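PDB 1JGS: multiple antibiotic resistance protein MARR from Escherichia coli, which represses the marRAB operon, which is involved in activating antibiotic resistance and oxidative stress genes, by binding the marO operator/promoter. Local coordinates for residues A[34-39]-A[75-80]; A[41-44]-A[48-51]. All coordinates share one frame; numbering follows the deposited sequence.

Contact 1: A[34-39]-A[75-80]; sequences AAQFKV and KGWVER. With SAL (2-hydroxybenzoic acid), chain C; SAL (2-hydroxybenzoic acid), chain B.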
loop_
_atom_site.group_PDB
_atom_site.type_symbol
_atom_site.label_atom_id
_atom_site.label_comp_id
_atom_site.label_asym_id
_atom_site.label_seq_id
_atom_site.Cartn_x
_atom_site.Cartn_y
_atom_site.Cartn_z
ATOM N N ALA A 34 -4.139 11.760 -2.890
ATOM C CA ALA A 34 -3.068 10.783 -3.036
ATOM C C ALA A 34 -3.517 9.667 -3.967
ATOM O O ALA A 34 -2.789 9.275 -4.877
ATOM C CB ALA A 34 -2.698 10.207 -1.664
ATOM N N ALA A 35 -4.727 9.161 -3.743
ATOM C CA ALA A 35 -5.255 8.094 -4.581
ATOM C C ALA A 35 -5.360 8.522 -6.042
ATOM O O ALA A 35 -5.013 7.747 -6.935
ATOM C CB ALA A 35 -6.612 7.625 -4.059
ATOM N N GLN A 36 -5.842 9.745 -6.290
ATOM C CA GLN A 36 -5.948 10.246 -7.669
ATOM C C GLN A 36 -4.550 10.309 -8.278
ATOM O O GLN A 36 -4.351 9.935 -9.438
ATOM C CB GLN A 36 -6.588 11.643 -7.708
ATOM C CG GLN A 36 -8.100 11.675 -7.470
ATOM C CD GLN A 36 -8.651 13.092 -7.302
ATOM O OE1 GLN A 36 -8.013 14.077 -7.678
ATOM N NE2 GLN A 36 -9.843 13.193 -6.750
ATOM N N PHE A 37 -3.580 10.770 -7.492
ATOM C CA PHE A 37 -2.200 10.872 -7.977
ATOM C C PHE A 37 -1.650 9.493 -8.366
ATOM O O PHE A 37 -1.052 9.330 -9.433
ATOM C CB PHE A 37 -1.310 11.509 -6.910
ATOM C CG PHE A 37 0.118 11.668 -7.331
ATOM C CD1 PHE A 37 0.436 12.227 -8.569
ATOM C CD2 PHE A 37 1.151 11.276 -6.488
ATOM C CE1 PHE A 37 1.760 12.395 -8.967
ATOM C CE2 PHE A 37 2.483 11.439 -6.875
ATOM C CZ PHE A 37 2.787 12.001 -8.122
ATOM N N LYS A 38 -1.878 8.500 -7.511
ATOM C CA LYS A 38 -1.426 7.134 -7.774
ATOM C C LYS A 38 -2.067 6.611 -9.070
ATOM O O LYS A 38 -1.385 6.043 -9.927
ATOM C CB LYS A 38 -1.806 6.221 -6.604
ATOM C CG LYS A 38 -1.168 6.598 -5.273
ATOM C CD LYS A 38 -1.717 5.737 -4.136
ATOM C CE LYS A 38 -1.039 6.046 -2.803
ATOM N NZ LYS A 38 0.405 5.669 -2.798
ATOM N N VAL A 39 -3.377 6.794 -9.214
ATOM C CA VAL A 39 -4.042 6.341 -10.431
ATOM C C VAL A 39 -3.437 7.004 -11.667
ATOM O O VAL A 39 -3.329 6.366 -12.712
ATOM C CB VAL A 39 -5.557 6.628 -10.394
ATOM C CG1 VAL A 39 -6.168 6.452 -11.778
ATOM C CG2 VAL A 39 -6.231 5.679 -9.401
ATOM N N LYS A 75 -12.227 16.108 -14.149
ATOM C CA LYS A 75 -11.159 17.066 -13.921
ATOM C C LYS A 75 -10.362 17.287 -15.209
ATOM O O LYS A 75 -9.463 18.135 -15.259
ATOM C CB LYS A 75 -10.241 16.575 -12.802
ATOM C CG LYS A 75 -10.849 16.680 -11.416
ATOM C CD LYS A 75 -9.859 16.179 -10.362
ATOM C CE LYS A 75 -10.278 16.565 -8.951
ATOM N NZ LYS A 75 -9.123 16.545 -8.024
ATOM N N GLY A 76 -10.706 16.526 -16.248
ATOM C CA GLY A 76 -10.016 16.656 -17.524
ATOM C C GLY A 76 -8.614 16.056 -17.519
ATOM O O GLY A 76 -7.779 16.401 -18.357
ATOM N N TRP A 77 -8.345 15.145 -16.585
ATOM C CA TRP A 77 -7.026 14.546 -16.510
ATOM C C TRP A 77 -6.918 13.200 -17.200
ATOM O O TRP A 77 -5.822 12.756 -17.518
ATOM C CB TRP A 77 -6.598 14.389 -15.049
ATOM C CG TRP A 77 -6.475 15.671 -14.295
ATOM C CD1 TRP A 77 -6.389 16.925 -14.822
ATOM C CD2 TRP A 77 -6.440 15.828 -12.872
ATOM N NE1 TRP A 77 -6.309 17.859 -13.816
ATOM C CE2 TRP A 77 -6.339 17.213 -12.607
ATOM C CE3 TRP A 77 -6.488 14.936 -11.796
ATOM C CZ2 TRP A 77 -6.285 17.730 -11.310
ATOM C CZ3 TRP A 77 -6.433 15.448 -10.497
ATOM C CH2 TRP A 77 -6.333 16.836 -10.267
ATOM N N VAL A 78 -8.052 12.553 -17.445
ATOM C CA VAL A 78 -8.060 11.237 -18.070
ATOM C C VAL A 78 -9.113 11.152 -19.166
ATOM O O VAL A 78 -10.126 11.846 -19.110
ATOM C CB VAL A 78 -8.347 10.150 -17.000
ATOM C CG1 VAL A 78 -8.593 8.806 -17.649
ATOM C CG2 VAL A 78 -7.179 10.067 -16.016
ATOM N N GLU A 79 -8.866 10.318 -20.170
ATOM C CA GLU A 79 -9.829 10.144 -21.247
ATOM C C GLU A 79 -9.855 8.674 -21.634
ATOM O O GLU A 79 -8.864 7.951 -21.448
ATOM C CB GLU A 79 -9.486 11.023 -22.462
ATOM C CG GLU A 79 -8.336 10.564 -23.334
ATOM C CD GLU A 79 -7.995 11.603 -24.400
ATOM O OE1 GLU A 79 -7.638 12.728 -24.019
ATOM O OE2 GLU A 79 -8.085 11.320 -25.617
ATOM N N ARG A 80 -10.999 8.251 -22.154
ATOM C CA ARG A 80 -11.242 6.876 -22.557
ATOM C C ARG A 80 -11.248 6.688 -24.073
ATOM O O ARG A 80 -11.851 7.476 -24.810
ATOM C CB ARG A 80 -12.598 6.441 -22.010
ATOM C CG ARG A 80 -12.595 5.148 -21.251
ATOM C CD ARG A 80 -13.953 4.958 -20.649
ATOM N NE ARG A 80 -14.292 6.132 -19.862
ATOM C CZ ARG A 80 -14.421 6.150 -18.539
ATOM N NH1 ARG A 80 -14.246 5.042 -17.839
ATOM N NH2 ARG A 80 -14.715 7.289 -17.919
HETATM C "C1'" SAL C . -11.835 9.996 -5.749
HETATM O "O1'" SAL C . -11.369 11.227 -5.912
HETATM O "O2'" SAL C . -12.817 9.570 -6.422
HETATM C C1 SAL C . -11.128 9.181 -4.737
HETATM C C2 SAL C . -11.548 7.802 -4.468
HETATM C C3 SAL C . -10.875 7.005 -3.493
HETATM C C4 SAL C . -9.793 7.526 -2.762
HETATM C C5 SAL C . -9.334 9.023 -3.047
HETATM C C6 SAL C . -10.027 9.747 -4.013
HETATM O O2 SAL C . -12.598 7.202 -5.128
HETATM C "C1'" SAL B . -14.862 1.976 -16.965
HETATM O "O1'" SAL B . -15.052 2.331 -18.230
HETATM O "O2'" SAL B . -14.790 2.829 -16.069
HETATM C C1 SAL B . -14.743 0.527 -16.698
HETATM C C2 SAL B . -14.529 0.050 -15.340
HETATM C C3 SAL B . -14.407 -1.331 -15.056
HETATM C C4 SAL B . -14.488 -2.279 -16.074
HETATM C C5 SAL B . -14.722 -1.790 -17.557
HETATM C C6 SAL B . -14.833 -0.421 -17.781
HETATM O O2 SAL B . -14.434 0.892 -14.277
#

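Contact 2: A[41-44]-A[48-51]; sequences CSIR and CITP. With SAL (2-hydroxybenzoic acid), chain B.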
loop_
_atom_site.group_PDB
_atom_site.type_symbol
_atom_site.label_atom_id
_atom_site.label_comp_id
_atom_site.label_asym_id
_atom_site.label_seq_id
_atom_site.Cartn_x
_atom_site.Cartn_y
_atom_site.Cartn_z
ATOM N N CYS A 41 -0.230 8.191 -12.021
ATOM C CA CYS A 41 1.112 7.681 -12.247
ATOM C C CYS A 41 1.053 6.290 -12.866
ATOM O O CYS A 41 1.878 5.946 -13.715
ATOM C CB CYS A 41 1.885 7.641 -10.933
ATOM S SG CYS A 41 2.152 9.263 -10.197
ATOM N N SER A 42 0.074 5.495 -12.447
ATOM C CA SER A 42 -0.080 4.135 -12.964
ATOM C C SER A 42 -0.546 4.081 -14.413
ATOM O O SER A 42 -0.114 3.224 -15.169
ATOM C CB SER A 42 -1.072 3.350 -12.105
ATOM O OG SER A 42 -0.621 3.256 -10.765
ATOM N N ILE A 43 -1.450 4.978 -14.793
ATOM C CA ILE A 43 -1.959 4.998 -16.155
ATOM C C ILE A 43 -0.838 5.508 -17.054
ATOM O O ILE A 43 -0.625 5.001 -18.153
ATOM C CB ILE A 43 -3.180 5.932 -16.274
ATOM C CG1 ILE A 43 -4.359 5.345 -15.490
ATOM C CG2 ILE A 43 -3.555 6.134 -17.736
ATOM C CD1 ILE A 43 -5.657 6.141 -15.624
ATOM N N ARG A 44 -0.125 6.517 -16.560
ATOM C CA ARG A 44 0.979 7.103 -17.288
ATOM C C ARG A 44 1.972 6.032 -17.757
ATOM O O ARG A 44 2.134 5.799 -18.969
ATOM C CB ARG A 44 1.697 8.125 -16.400
ATOM C CG ARG A 44 2.976 8.687 -17.007
ATOM C CD ARG A 44 3.591 9.759 -16.132
ATOM N NE ARG A 44 4.965 10.010 -16.539
ATOM C CZ ARG A 44 5.816 10.792 -15.884
ATOM N NH1 ARG A 44 5.442 11.421 -14.775
ATOM N NH2 ARG A 44 7.057 10.923 -16.327
ATOM N N CYS A 48 -1.333 3.393 -21.950
ATOM C CA CYS A 48 -2.737 3.070 -22.137
ATOM C C CYS A 48 -3.001 1.779 -21.365
ATOM O O CYS A 48 -2.248 0.814 -21.487
ATOM C CB CYS A 48 -3.052 2.822 -23.615
ATOM S SG CYS A 48 -3.106 4.284 -24.655
ATOM N N ILE A 49 -4.071 1.745 -20.583
ATOM C CA ILE A 49 -4.381 0.546 -19.822
ATOM C C ILE A 49 -5.878 0.391 -19.632
ATOM O O ILE A 49 -6.616 1.386 -19.575
ATOM C CB ILE A 49 -3.710 0.577 -18.436
ATOM C CG1 ILE A 49 -4.029 -0.715 -17.675
ATOM C CG2 ILE A 49 -4.183 1.807 -17.663
ATOM C CD1 ILE A 49 -3.301 -0.847 -16.357
ATOM N N THR A 50 -6.327 -0.855 -19.543
ATOM C CA THR A 50 -7.747 -1.127 -19.345
ATOM C C THR A 50 -8.120 -0.865 -17.883
ATOM O O THR A 50 -7.281 -0.973 -16.980
ATOM C CB THR A 50 -8.090 -2.582 -19.696
ATOM O OG1 THR A 50 -7.400 -3.467 -18.803
ATOM C CG2 THR A 50 -7.691 -2.883 -21.131
ATOM N N PRO A 51 -9.377 -0.496 -17.626
ATOM C CA PRO A 51 -9.734 -0.248 -16.231
ATOM C C PRO A 51 -9.510 -1.487 -15.365
ATOM O O PRO A 51 -8.982 -1.390 -14.244
ATOM C CB PRO A 51 -11.191 0.164 -16.326
ATOM C CG PRO A 51 -11.233 0.893 -17.637
ATOM C CD PRO A 51 -10.440 -0.029 -18.534
HETATM C "C1'" SAL B . -14.862 1.976 -16.965
HETATM O "O1'" SAL B . -15.052 2.331 -18.230
HETATM O "O2'" SAL B . -14.790 2.829 -16.069
HETATM C C1 SAL B . -14.743 0.527 -16.698
HETATM C C2 SAL B . -14.529 0.050 -15.340
HETATM C C3 SAL B . -14.407 -1.331 -15.056
HETATM C C4 SAL B . -14.488 -2.279 -16.074
HETATM C C5 SAL B . -14.722 -1.790 -17.557
HETATM C C6 SAL B . -14.833 -0.421 -17.781
HETATM O O2 SAL B . -14.434 0.892 -14.277
#

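Contact 1: A[34-39]-A[75-80]
Q36 reaches out from helix 34-46 and meets K75 nearly at a right angle. K75 NZ donates to Q36 OE1 over 2.7 Å, on a lone pair in the carbonyl plane, with a C=O...donor angle of 123°. The other branch of the same amide faces a ligand: Q36 NE2 gives a nearly straight bond (169°) to O1' of salicylate chain C, 2.6 Å away. With acceptor and donor both engaged, the amide's rotation is fixed. The Q36 side chain runs extended beyond CG, which holds the amide well off the helix. W77 lies beside this junction: its CZ3 is 3.5 Å from Q36 OE1, the ring tilted 66° to the amide, while K75 CB lies over the centre of one face of the W77 ring, 3.8 Å above its plane. In this MarR-type winged helix, the contact joins helix 34-46 to the turn between helix 62-74 and wing strand 78-82, where G76 closes a Schellman motif. K75 NZ also bonds to D31 O. Next to Q36, A35 borders salicylate chain C. Farther along the strand, R80 presents the edge of its guanidinium to salicylate chain B; R80 NH1 makes a weak, bent bond to O1'.

Contact 2: A[41-44]-A[48-51]
I43 and I49, the pair that meets across this contact, are both aliphatic, and the flat group here is the ring of salicylate chain B beside P51. P51 lies over one face of that ring, with its CB 3.5 Å from ligand C2 and its CG 3.7 Å from ligand C1, so the pyrrolidine covers the part of the face nearest the carboxylate. P51 shares the pocket of this salicylate with T66, whose OG1 is hydrogen-bonded to a bound salicylate.

Between the protein segments the chemistry is purely apolar. The two isoleucines cross at about a right angle, and the touching branches are I43 CG1 and I49 CG2, 4.2 Å apart. In I43 that methylene stands beside the backbone N (chi1 -68°). I49 instead has CG1 anti to its own N (chi1 -179°), which turns CG2 toward the helix, and the methyl rests equally near I43 CA. The backbones come close at I43 O and C48 N, but at 4.2 Å these atoms are too far apart to bond.

T50 is the N-cap of helix 51-58, its OG1 accepting from E53 N. Helix 51-58 and helix 62-74 form the helix-turn-helix, and strands 78-82 and 90-94 the wing. L54 of helix 51-58 packs on both I43 and I49. From the wing, V92 touches I43 and pairs with I49 through the backbone, while L94 lies against I43; contact 2 thus fills the angle between helix 34-46, helix 51-58 and strand 90-94.

Both contacts draw on helix 34-46, and contact 2 is nested inside the chain loop that contact 1 closes. Their centres are about 9 Å apart, and they touch where V78 CG2 packs on I43 CD1 at 4.2 Å. Contact 2 is the more deeply buried, relying on aliphatic packing between the helix and the connection that follows it. Contact 1 is only partly buried and polar, tying the helix to residues much later in the chain through a lysine and an amide. Salicylate chain B borders both, approached by a polar group from contact 1 and an apolar one from contact 2; salicylate chain C belongs to contact 1.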